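Long-range contact in amine oxidase (Emericella nidulans, PDB 3PGB), which probably oxidises primary amines to aldehydes, using a copper ion and a topaquinone cofactor made from one of its own tyrosines: residues L256-K261 against W277-I282. Sequence-based numbering, arbitrary orientation.
Sequences LGLYLK and WMYNDI
Leu-260 lays its CD1 methyl over the middle of the Trp-277 six-membered ring, 3.9 Å from the centroid, a CH-pi contact on the helix-covered face of two antiparallel strands. Leu-258 meets the same indole at CE3 and spans to Tyr-279, its CD1 3.8 Å from Tyr-279 CD1; CG set anti to the backbone N (chi1 -179°) swings the branch between the two. Helices 186-198 and 200-207 pack against this face, which Tyr-279 shares, and the indole NE1 is hydrogen-bonded to Thr-287 OG1. On the reverse face Tyr-259 and Met-278 run side by side. Bends at chi2 and chi3 set the methionine CE obliquely over the ring's rim, 3.4 Å from both CD2 and CE2 of Tyr-259, with the sulfur in an oblique Met-aromatic contact; Trp-565 of the second subunit packs on Met-278. In this hydrogen-bonded pair Tyr-259 N reaches Met-278 O almost straight (166°), while Met-278 N approaches Tyr-259 O from above the carbonyl plane. Both faces pack closely; toward Gly-257, water bridges take the place of direct backbone bonds. One links Gly-257 O and Asn-280 N, 2.9 Å from each; another joins Leu-256 O to Tyr-279 OH, which also bonds Leu-302 N. A type I' turn from Tyr-279 to Ile-282 connects to strand 282-284. This beta hairpin belongs to a five-stranded antiparallel meander, probably in one of the small alpha/beta domains preceding the catalytic beta-sandwich of copper amine oxidases.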
ATOM      1  N   LEU A 256     -29.804   7.044 -19.328  1.00 16.97           N
ATOM      2  CA  LEU A 256     -30.514   7.921 -20.280  1.00 17.21           C
ATOM      3  C   LEU A 256     -31.196   9.144 -19.655  1.00 17.58           C
ATOM      4  O   LEU A 256     -31.469  10.117 -20.356  1.00 17.92           O
ATOM      5  CB  LEU A 256     -31.519   7.119 -21.104  1.00 17.08           C
ATOM      6  CG  LEU A 256     -30.943   6.042 -22.028  1.00 16.85           C
ATOM      7  CD1 LEU A 256     -32.060   5.448 -22.883  1.00 15.80           C
ATOM      8  CD2 LEU A 256     -29.826   6.600 -22.913  1.00 16.50           C
ATOM      9  N   GLY A 257     -31.491   9.091 -18.357  1.00 17.79           N
ATOM     10  CA  GLY A 257     -31.808  10.296 -17.583  1.00 17.79           C
ATOM     11  C   GLY A 257     -33.274  10.635 -17.401  1.00 17.92           C
ATOM     12  O   GLY A 257     -33.606  11.779 -17.081  1.00 18.10           O
ATOM     13  N   LEU A 258     -34.149   9.655 -17.603  1.00 17.90           N
ATOM     14  CA  LEU A 258     -35.574   9.833 -17.384  1.00 17.72           C
ATOM     15  C   LEU A 258     -35.970   8.902 -16.250  1.00 17.96           C
ATOM     16  O   LEU A 258     -35.739   7.696 -16.326  1.00 17.94           O
ATOM     17  CB  LEU A 258     -36.347   9.507 -18.662  1.00 17.65           C
ATOM     18  CG  LEU A 258     -37.871   9.658 -18.637  1.00 17.25           C
ATOM     19  CD1 LEU A 258     -38.295  11.056 -18.198  1.00 16.04           C
ATOM     20  CD2 LEU A 258     -38.436   9.331 -20.006  1.00 16.27           C
ATOM     21  N   TYR A 259     -36.558   9.468 -15.201  1.00 18.19           N
ATOM     22  CA  TYR A 259     -36.823   8.735 -13.968  1.00 18.36           C
ATOM     23  C   TYR A 259     -38.316   8.607 -13.685  1.00 18.71           C
ATOM     24  O   TYR A 259     -39.113   9.450 -14.102  1.00 18.64           O
ATOM     25  CB  TYR A 259     -36.109   9.408 -12.804  1.00 18.31           C
ATOM     26  CG  TYR A 259     -34.653   9.687 -13.101  1.00 18.46           C
ATOM     27  CD1 TYR A 259     -33.655   8.816 -12.687  1.00 18.49           C
ATOM     28  CD2 TYR A 259     -34.278  10.815 -13.818  1.00 19.32           C
ATOM     29  CE1 TYR A 259     -32.328   9.072 -12.964  1.00 18.91           C
ATOM     30  CE2 TYR A 259     -32.955  11.076 -14.108  1.00 19.71           C
ATOM     31  CZ  TYR A 259     -31.986  10.204 -13.680  1.00 19.12           C
ATOM     32  OH  TYR A 259     -30.680  10.481 -13.966  1.00 18.69           O
ATOM     33  N   LEU A 260     -38.673   7.541 -12.971  1.00 19.00           N
ATOM     34  CA  LEU A 260     -40.065   7.151 -12.768  1.00 19.22           C
ATOM     35  C   LEU A 260     -40.256   6.663 -11.341  1.00 19.39           C
ATOM     36  O   LEU A 260     -39.696   5.638 -10.965  1.00 19.21           O
ATOM     37  CB  LEU A 260     -40.434   6.030 -13.746  1.00 19.26           C
ATOM     38  CG  LEU A 260     -41.773   5.312 -13.543  1.00 19.57           C
ATOM     39  CD1 LEU A 260     -42.934   6.301 -13.682  1.00 19.45           C
ATOM     40  CD2 LEU A 260     -41.916   4.152 -14.527  1.00 19.28           C
ATOM     41  N   LYS A 261     -41.046   7.396 -10.559  1.00 19.77           N
ATOM     42  CA  LYS A 261     -41.338   7.021  -9.179  1.00 20.11           C
ATOM     43  C   LYS A 261     -42.632   6.208  -9.124  1.00 20.46           C
ATOM     44  O   LYS A 261     -43.637   6.578  -9.741  1.00 20.66           O
ATOM     45  CB  LYS A 261     -41.438   8.266  -8.294  1.00 20.14           C
ATOM     46  CG  LYS A 261     -41.283   7.995  -6.797  1.00 19.85           C
ATOM     47  CD  LYS A 261     -41.497   9.260  -5.973  1.00 19.12           C
ATOM     48  CE  LYS A 261     -41.189   9.048  -4.494  1.00 18.99           C
ATOM     49  NZ  LYS A 261     -41.358  10.304  -3.700  1.00 18.58           N
ATOM     50  N   TRP A 277     -42.464  11.638 -12.449  1.00 21.62           N
ATOM     51  CA  TRP A 277     -41.357  11.516 -13.389  1.00 21.18           C
ATOM     52  C   TRP A 277     -40.316  12.580 -13.055  1.00 20.90           C
ATOM     53  O   TRP A 277     -40.655  13.604 -12.470  1.00 20.95           O
ATOM     54  CB  TRP A 277     -41.836  11.777 -14.817  1.00 21.06           C
ATOM     55  CG  TRP A 277     -42.760  10.759 -15.401  1.00 20.58           C
ATOM     56  CD1 TRP A 277     -44.123  10.761 -15.341  1.00 20.43           C
ATOM     57  CD2 TRP A 277     -42.395   9.616 -16.180  1.00 19.59           C
ATOM     58  NE1 TRP A 277     -44.630   9.679 -16.017  1.00 20.35           N
ATOM     59  CE2 TRP A 277     -43.590   8.957 -16.540  1.00 20.10           C
ATOM     60  CE3 TRP A 277     -41.176   9.075 -16.596  1.00 19.15           C
ATOM     61  CZ2 TRP A 277     -43.601   7.785 -17.300  1.00 19.71           C
ATOM     62  CZ3 TRP A 277     -41.186   7.909 -17.350  1.00 19.36           C
ATOM     63  CH2 TRP A 277     -42.391   7.278 -17.692  1.00 20.02           C
ATOM     64  N   MET A 278     -39.062  12.358 -13.438  1.00 20.63           N
ATOM     65  CA  MET A 278     -38.049  13.431 -13.403  1.00 20.36           C
ATOM     66  C   MET A 278     -37.210  13.422 -14.672  1.00 20.18           C
ATOM     67  O   MET A 278     -36.905  12.365 -15.212  1.00 20.01           O
ATOM     68  CB  MET A 278     -37.140  13.326 -12.176  1.00 20.10           C
ATOM     69  CG  MET A 278     -36.292  14.583 -11.907  1.00 20.03           C
ATOM     70  SD  MET A 278     -34.763  14.744 -12.885  1.00 19.00           S
ATOM     71  CE  MET A 278     -33.694  13.605 -12.008  1.00 18.41           C
ATOM     72  N   TYR A 279     -36.865  14.615 -15.144  1.00 20.30           N
ATOM     73  CA  TYR A 279     -35.999  14.786 -16.302  1.00 20.46           C
ATOM     74  C   TYR A 279     -35.371  16.178 -16.257  1.00 20.76           C
ATOM     75  O   TYR A 279     -36.065  17.175 -16.038  1.00 20.87           O
ATOM     76  CB  TYR A 279     -36.786  14.609 -17.606  1.00 20.47           C
ATOM     77  CG  TYR A 279     -35.904  14.494 -18.832  1.00 20.19           C
ATOM     78  CD1 TYR A 279     -35.333  13.279 -19.187  1.00 19.54           C
ATOM     79  CD2 TYR A 279     -35.633  15.602 -19.632  1.00 20.37           C
ATOM     80  CE1 TYR A 279     -34.517  13.165 -20.310  1.00 19.53           C
ATOM     81  CE2 TYR A 279     -34.813  15.496 -20.763  1.00 19.53           C
ATOM     82  CZ  TYR A 279     -34.263  14.274 -21.090  1.00 19.20           C
ATOM     83  OH  TYR A 279     -33.450  14.154 -22.195  1.00 19.77           O
ATOM     84  N   ASN A 280     -34.057  16.243 -16.450  1.00 20.99           N
ATOM     85  CA  ASN A 280     -33.346  17.513 -16.445  1.00 21.00           C
ATOM     86  C   ASN A 280     -33.691  18.345 -15.205  1.00 21.08           C
ATOM     87  O   ASN A 280     -33.938  19.543 -15.305  1.00 21.33           O
ATOM     88  CB  ASN A 280     -33.668  18.285 -17.734  1.00 21.05           C
ATOM     89  CG  ASN A 280     -32.638  19.361 -18.056  1.00 20.87           C
ATOM     90  OD1 ASN A 280     -31.558  19.414 -17.456  1.00 21.13           O
ATOM     91  ND2 ASN A 280     -32.969  20.221 -19.010  1.00 19.09           N
ATOM     92  N   ASP A 281     -33.730  17.689 -14.047  1.00 21.29           N
ATOM     93  CA  ASP A 281     -33.943  18.345 -12.748  1.00 21.45           C
ATOM     94  C   ASP A 281     -35.320  19.002 -12.589  1.00 21.84           C
ATOM     95  O   ASP A 281     -35.498  19.885 -11.751  1.00 21.73           O
ATOM     96  CB  ASP A 281     -32.831  19.372 -12.486  1.00 21.49           C
ATOM     97  CG  ASP A 281     -32.642  19.680 -11.010  1.00 21.33           C
ATOM     98  OD1 ASP A 281     -32.308  20.836 -10.687  1.00 20.37           O
ATOM     99  OD2 ASP A 281     -32.826  18.775 -10.169  1.00 22.21           O
ATOM    100  N   ILE A 282     -36.289  18.553 -13.383  1.00 22.43           N
ATOM    101  CA  ILE A 282     -37.668  19.020 -13.293  1.00 22.71           C
ATOM    102  C   ILE A 282     -38.567  17.843 -12.954  1.00 23.13           C
ATOM    103  O   ILE A 282     -38.503  16.801 -13.604  1.00 23.07           O
ATOM    104  CB  ILE A 282     -38.134  19.636 -14.617  1.00 22.94           C
ATOM    105  CG1 ILE A 282     -37.307  20.888 -14.936  1.00 22.94           C
ATOM    106  CG2 ILE A 282     -39.623  19.974 -14.555  1.00 22.48           C
ATOM    107  CD1 ILE A 282     -37.611  21.493 -16.297  1.00 22.83           C
TER
HETATM  108  O   HOH W   1     -31.766  11.925 -22.083  1.00  6.79           O
HETATM  109  O   HOH W   2     -32.075  14.172 -16.774  1.00  8.64           O